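Transcriptional regulator of the TetR/AcrR family (Thermobifida fusca YX, PDB 3DCF) probably binds regulatory DNA and acts as a transcriptional repressor of the TetR type, working as a two-chain assembly. Local coordinates at residues I82-V87 against E141-K146; T118-L123 against D200-Q205. One frame throughout, in Å; residues are numbered along the deposited sequence.

Interaction 1 (I82-V87 against E141-K146); sequences IVNSIV and EREMRK
Asn84 of helix 75-98 meets selenomethionine Met144 of helix 138-164 where its amide oxygen rests against the tip of the longer chain, OD1 lying 3.7 Å from CE. This is a polar-to-methyl touch, not a hydrogen bond. The two chains meet at a slant, each brought over by its far end. Asn84 CG stands anti to the backbone N (chi1 -163°), swinging the amide out across the gap, and Met144 folds at chi2 and chi3 to turn its methyl toward it. The selenium faces Val83 and Val87, one turn apart on helix 75-98, with Met144 SE 4.7 Å from Val83 CG1 and from Val87 CG2. Leu128 and Phe129 of helix 123-130 close this inner side, Phe129 touching both Val87 and Met144. As in TetR-family regulators generally, helix 75-98 links the DNA-binding part to the regulatory core: Ile82 packs on Ile37, Thr41 and Phe44 of helix 31-46, while the Met144 side belongs to the core. The outer side is looser and charged. Glu143 comes nearest through CG, 4.5 Å from Asn84 OD1, and its OE1 forms a salt bridge of 3.0 Å with Lys146 NZ, though weak as a hydrogen bond. Away from Asn84, Arg145 flanks Phe129 and its NH1 bridges to Glu141 OE1 at 3.3 Å, again weak as a hydrogen bond.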
loop_
_atom_site.group_PDB
_atom_site.type_symbol
_atom_site.label_atom_id
_atom_site.label_comp_id
_atom_site.label_asym_id
_atom_site.label_seq_id
_atom_site.Cartn_x
_atom_site.Cartn_y
_atom_site.Cartn_z
ATOM N N ILE A 82 8.425 16.965 13.074
ATOM C CA ILE A 82 9.316 15.775 13.030
ATOM C C ILE A 82 9.179 15.021 11.697
ATOM O O ILE A 82 10.194 14.650 11.087
ATOM C CB ILE A 82 9.053 14.766 14.196
ATOM C CG1 ILE A 82 9.406 15.381 15.551
ATOM C CG2 ILE A 82 9.889 13.474 14.036
ATOM C CD1 ILE A 82 8.861 14.575 16.723
ATOM N N VAL A 83 7.933 14.816 11.262
ATOM C CA VAL A 83 7.642 14.135 9.988
ATOM C C VAL A 83 8.072 14.971 8.770
ATOM O O VAL A 83 8.642 14.411 7.826
ATOM C CB VAL A 83 6.152 13.747 9.854
ATOM C CG1 VAL A 83 5.874 13.082 8.491
ATOM C CG2 VAL A 83 5.748 12.818 11.004
ATOM N N ASN A 84 7.806 16.285 8.789
ATOM C CA ASN A 84 8.197 17.168 7.665
ATOM C C ASN A 84 9.724 17.233 7.514
ATOM O O ASN A 84 10.219 17.310 6.391
ATOM C CB ASN A 84 7.578 18.580 7.777
ATOM C CG ASN A 84 7.611 19.375 6.442
ATOM O OD1 ASN A 84 7.752 18.812 5.351
ATOM N ND2 ASN A 84 7.452 20.698 6.542
ATOM N N SER A 85 10.444 17.164 8.640
ATOM C CA SER A 85 11.912 17.118 8.664
ATOM C C SER A 85 12.447 15.830 8.022
ATOM O O SER A 85 13.319 15.900 7.157
ATOM C CB SER A 85 12.430 17.247 10.108
ATOM O OG SER A 85 13.841 17.111 10.190
ATOM N N ILE A 86 11.918 14.677 8.457
ATOM C CA ILE A 86 12.279 13.334 7.905
ATOM C C ILE A 86 11.958 13.235 6.395
ATOM O O ILE A 86 12.748 12.652 5.644
ATOM C CB ILE A 86 11.605 12.137 8.683
ATOM C CG1 ILE A 86 12.082 12.074 10.144
ATOM C CG2 ILE A 86 11.941 10.782 8.042
ATOM C CD1 ILE A 86 11.260 11.125 11.015
ATOM N N VAL A 87 10.818 13.798 5.973
ATOM C CA VAL A 87 10.449 13.885 4.547
ATOM C C VAL A 87 11.410 14.818 3.807
ATOM O O VAL A 87 11.813 14.496 2.693
ATOM C CB VAL A 87 8.968 14.374 4.311
ATOM C CG1 VAL A 87 8.679 14.642 2.817
ATOM C CG2 VAL A 87 7.977 13.358 4.868
ATOM N N GLU A 141 -1.739 18.865 4.834
ATOM C CA GLU A 141 -1.974 17.755 3.901
ATOM C C GLU A 141 -1.481 18.144 2.501
ATOM O O GLU A 141 -0.814 17.341 1.850
ATOM C CB GLU A 141 -3.454 17.341 3.838
ATOM C CG GLU A 141 -4.047 16.735 5.121
ATOM C CD GLU A 141 -3.586 15.319 5.447
ATOM O OE1 GLU A 141 -2.752 14.743 4.714
ATOM O OE2 GLU A 141 -4.077 14.776 6.462
ATOM N N ARG A 142 -1.800 19.370 2.062
ATOM C CA ARG A 142 -1.353 19.898 0.756
ATOM C C ARG A 142 0.160 19.826 0.588
ATOM O O ARG A 142 0.652 19.482 -0.495
ATOM C CB ARG A 142 -1.841 21.343 0.511
ATOM C CG ARG A 142 -3.359 21.462 0.276
ATOM C CD ARG A 142 -3.830 22.857 -0.148
ATOM N NE ARG A 142 -3.494 23.127 -1.540
ATOM C CZ ARG A 142 -2.476 23.862 -2.001
ATOM N NH1 ARG A 142 -1.626 24.518 -1.202
ATOM N NH2 ARG A 142 -2.325 23.975 -3.325
ATOM N N GLU A 143 0.878 20.132 1.668
ATOM C CA GLU A 143 2.341 20.057 1.693
ATOM C C GLU A 143 2.816 18.613 1.490
ATOM O O GLU A 143 3.747 18.394 0.723
ATOM C CB GLU A 143 2.898 20.638 3.005
ATOM C CG GLU A 143 4.427 20.798 3.092
ATOM C CD GLU A 143 5.014 21.739 2.058
ATOM O OE1 GLU A 143 4.302 22.653 1.592
ATOM O OE2 GLU A 143 6.209 21.579 1.728
HETATM N N MSE A 144 2.162 17.650 2.154
HETATM C CA MSE A 144 2.476 16.218 1.987
HETATM C C MSE A 144 2.236 15.752 0.552
HETATM O O MSE A 144 3.065 15.012 0.011
HETATM C CB MSE A 144 1.685 15.320 2.949
HETATM C CG MSE A 144 1.925 15.540 4.434
HETATM SE SE MSE A 144 3.785 15.434 5.023
HETATM C CE MSE A 144 4.476 17.265 4.478
ATOM N N ARG A 145 1.125 16.187 -0.058
ATOM C CA ARG A 145 0.832 15.862 -1.472
ATOM C C ARG A 145 1.908 16.410 -2.419
ATOM O O ARG A 145 2.297 15.715 -3.361
ATOM C CB ARG A 145 -0.569 16.339 -1.907
ATOM C CG ARG A 145 -1.776 15.746 -1.134
ATOM C CD ARG A 145 -1.893 14.197 -1.148
ATOM N NE ARG A 145 -0.883 13.535 -0.314
ATOM C CZ ARG A 145 -0.958 13.301 1.003
ATOM N NH1 ARG A 145 -2.027 13.646 1.726
ATOM N NH2 ARG A 145 0.069 12.699 1.618
ATOM N N LYS A 146 2.399 17.625 -2.148
ATOM C CA LYS A 146 3.463 18.241 -2.943
ATOM C C LYS A 146 4.773 17.443 -2.876
ATOM O O LYS A 146 5.432 17.294 -3.902
ATOM C CB LYS A 146 3.688 19.699 -2.513
ATOM C CG LYS A 146 4.827 20.479 -3.230
ATOM C CD LYS A 146 4.743 22.007 -2.978
ATOM C CE LYS A 146 4.821 22.390 -1.470
ATOM N NZ LYS A 146 4.605 23.846 -1.174
#

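Interaction 2 (T118-L123 against D200-Q205); sequences TILRNL and DEVVEQ
Leu120, near the end of helix 104-121, reaches across to Val203 and Val202 of helix 199-212, and these three buried side chains carry the whole apolar contact. One branch does the work: Leu120 CD1 lies 3.5 Å from Val203 CG2 and 4.3 Å from Val202 CB. The leucine is stretched beyond CG (chi2 178°), which carries CD1 out to the valine pair, where it lies against both. Leu120 and Val203 run past one another in opposing senses. Val203 holds CG2 anti to its carbonyl carbon, which turns that methyl to the leucine, while Val113, Thr116 and Arg117 of helix 104-121 also pack on its side chain. Thr187 and Tyr191 touch Leu120 as well, and Tyr191 and Trp190 touch Val202. No hydrogen bond spans the two segments. Electrostatics are faint, at the exposed edge of the contact, where Arg121 NH2 and Asp200 OD1, of opposite charge, stay 5.3 Å apart without pairing. The polar bonding instead finishes helix 104-121. Asn122 leaves helical geometry, and its ND2 turns back to Thr118 O at 2.7 Å, nearly straight (169°), in the carbonyl plane and on a lone pair. Asn122 N gives only weak bonds, shared between Thr118 O and Ile119 O, which leaves the side-chain bond as the firm one just before helix 123-130 begins. Across the subunit boundary, Gln205 OE1 accepts a bond from Asp172 N of the second subunit. The contact is helix-to-helix packing within the all-helical C-terminal domain of the TetR fold, and the reach of helix 199-212 to the partner chain is consistent with the family's dimer interface, usually built from the last two helices of each chain.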
loop_
_atom_site.group_PDB
_atom_site.type_symbol
_atom_site.label_atom_id
_atom_site.label_comp_id
_atom_site.label_asym_id
_atom_site.label_seq_id
_atom_site.Cartn_x
_atom_site.Cartn_y
_atom_site.Cartn_z
ATOM N N THR A 118 14.973 3.731 3.647
ATOM C CA THR A 118 14.304 4.812 4.377
ATOM C C THR A 118 12.960 4.363 4.950
ATOM O O THR A 118 12.616 4.788 6.057
ATOM C CB THR A 118 14.105 6.072 3.500
ATOM O OG1 THR A 118 15.354 6.413 2.892
ATOM C CG2 THR A 118 13.588 7.267 4.321
ATOM N N ILE A 119 12.215 3.521 4.209
ATOM C CA ILE A 119 10.917 2.984 4.688
ATOM C C ILE A 119 11.113 2.107 5.946
ATOM O O ILE A 119 10.473 2.358 6.982
ATOM C CB ILE A 119 10.122 2.154 3.605
ATOM C CG1 ILE A 119 9.747 2.979 2.359
ATOM C CG2 ILE A 119 8.837 1.580 4.190
ATOM C CD1 ILE A 119 8.933 4.215 2.608
ATOM N N LEU A 120 12.008 1.113 5.840
ATOM C CA LEU A 120 12.299 0.159 6.942
ATOM C C LEU A 120 12.856 0.814 8.224
ATOM O O LEU A 120 12.663 0.280 9.324
ATOM C CB LEU A 120 13.234 -0.969 6.466
ATOM C CG LEU A 120 12.732 -1.850 5.310
ATOM C CD1 LEU A 120 13.796 -2.869 4.954
ATOM C CD2 LEU A 120 11.394 -2.545 5.610
ATOM N N ARG A 121 13.530 1.959 8.062
ATOM C CA ARG A 121 14.055 2.770 9.176
ATOM C C ARG A 121 13.009 3.720 9.799
ATOM O O ARG A 121 13.143 4.107 10.963
ATOM C CB ARG A 121 15.266 3.604 8.721
ATOM C CG ARG A 121 16.523 2.815 8.510
ATOM C CD ARG A 121 17.621 3.684 7.937
ATOM N NE ARG A 121 18.918 3.006 8.012
ATOM C CZ ARG A 121 19.343 2.019 7.209
ATOM N NH1 ARG A 121 18.580 1.520 6.232
ATOM N NH2 ARG A 121 20.558 1.499 7.402
ATOM N N ASN A 122 11.999 4.118 9.027
ATOM C CA ASN A 122 10.962 5.053 9.500
ATOM C C ASN A 122 9.586 4.428 9.320
ATOM O O ASN A 122 8.700 5.020 8.689
ATOM C CB ASN A 122 11.060 6.402 8.759
ATOM C CG ASN A 122 12.452 7.033 8.845
ATOM O OD1 ASN A 122 12.687 7.934 9.659
ATOM N ND2 ASN A 122 13.383 6.549 8.015
ATOM N N LEU A 123 9.415 3.233 9.900
ATOM C CA LEU A 123 8.161 2.463 9.764
ATOM C C LEU A 123 6.923 3.176 10.350
ATOM O O LEU A 123 5.884 3.238 9.667
ATOM C CB LEU A 123 8.314 1.029 10.318
ATOM C CG LEU A 123 9.190 0.064 9.495
ATOM C CD1 LEU A 123 9.657 -1.142 10.334
ATOM C CD2 LEU A 123 8.468 -0.388 8.221
ATOM N N ASP A 200 18.528 -5.312 5.771
ATOM C CA ASP A 200 19.460 -5.404 4.621
ATOM C C ASP A 200 19.104 -6.504 3.623
ATOM O O ASP A 200 19.251 -6.308 2.418
ATOM C CB ASP A 200 20.916 -5.616 5.096
ATOM C CG ASP A 200 21.506 -4.386 5.777
ATOM O OD1 ASP A 200 21.428 -3.283 5.191
ATOM O OD2 ASP A 200 22.090 -4.527 6.879
ATOM N N GLU A 201 18.663 -7.655 4.128
ATOM C CA GLU A 201 18.251 -8.799 3.288
ATOM C C GLU A 201 16.959 -8.497 2.517
ATOM O O GLU A 201 16.840 -8.853 1.337
ATOM C CB GLU A 201 18.029 -10.066 4.135
ATOM C CG GLU A 201 19.259 -10.568 4.887
ATOM C CD GLU A 201 18.901 -11.629 5.907
ATOM O OE1 GLU A 201 18.658 -12.792 5.509
ATOM O OE2 GLU A 201 18.870 -11.290 7.113
ATOM N N VAL A 202 16.004 -7.849 3.198
ATOM C CA VAL A 202 14.715 -7.472 2.596
ATOM C C VAL A 202 14.905 -6.405 1.492
ATOM O O VAL A 202 14.260 -6.498 0.451
ATOM C CB VAL A 202 13.685 -6.997 3.661
ATOM C CG1 VAL A 202 12.374 -6.538 2.998
ATOM C CG2 VAL A 202 13.412 -8.108 4.679
ATOM N N VAL A 203 15.782 -5.418 1.719
ATOM C CA VAL A 203 16.085 -4.383 0.712
ATOM C C VAL A 203 16.757 -4.988 -0.538
ATOM O O VAL A 203 16.368 -4.680 -1.673
ATOM C CB VAL A 203 16.976 -3.246 1.296
ATOM C CG1 VAL A 203 17.436 -2.266 0.187
ATOM C CG2 VAL A 203 16.229 -2.501 2.435
ATOM N N GLU A 204 17.741 -5.858 -0.312
ATOM C CA GLU A 204 18.495 -6.522 -1.389
ATOM C C GLU A 204 17.589 -7.396 -2.267
ATOM O O GLU A 204 17.661 -7.308 -3.496
ATOM C CB GLU A 204 19.637 -7.370 -0.793
ATOM C CG GLU A 204 20.719 -7.840 -1.775
ATOM C CD GLU A 204 20.309 -8.983 -2.691
ATOM O OE1 GLU A 204 19.677 -9.953 -2.201
ATOM O OE2 GLU A 204 20.642 -8.912 -3.902
ATOM N N GLN A 205 16.765 -8.235 -1.628
ATOM C CA GLN A 205 15.852 -9.152 -2.341
ATOM C C GLN A 205 14.725 -8.436 -3.119
ATOM O O GLN A 205 14.450 -8.794 -4.272
ATOM C CB GLN A 205 15.287 -10.212 -1.389
ATOM C CG GLN A 205 16.333 -11.215 -0.929
ATOM C CD GLN A 205 15.797 -12.308 -0.003
ATOM O OE1 GLN A 205 14.596 -12.588 0.057
ATOM N NE2 GLN A 205 16.708 -12.948 0.713
#

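How the interactions relate
Interaction 2 is a core contact, its three touching residues all buried, whereas interaction 1 is only partly buried and gives way to charged side chains. Their chemistry differs accordingly: apolar carbons on apolar carbons in 118-123 against 200-205, an amide on a selenomethionine tip bordered by intrahelical salt bridges in 82-87 against 141-146. They share no helix, but helices 75-98 and 104-121 follow each other in the chain, and the segments of the two contacts alternate along it. Their centres lie about 21 Å apart, yet they touch where Ile86 CG2 packs on Asn122 OD1 at 3.4 Å. Interaction 1 lies beside the DNA-binding part; from 200-205 the second subunit is reached by Gln205.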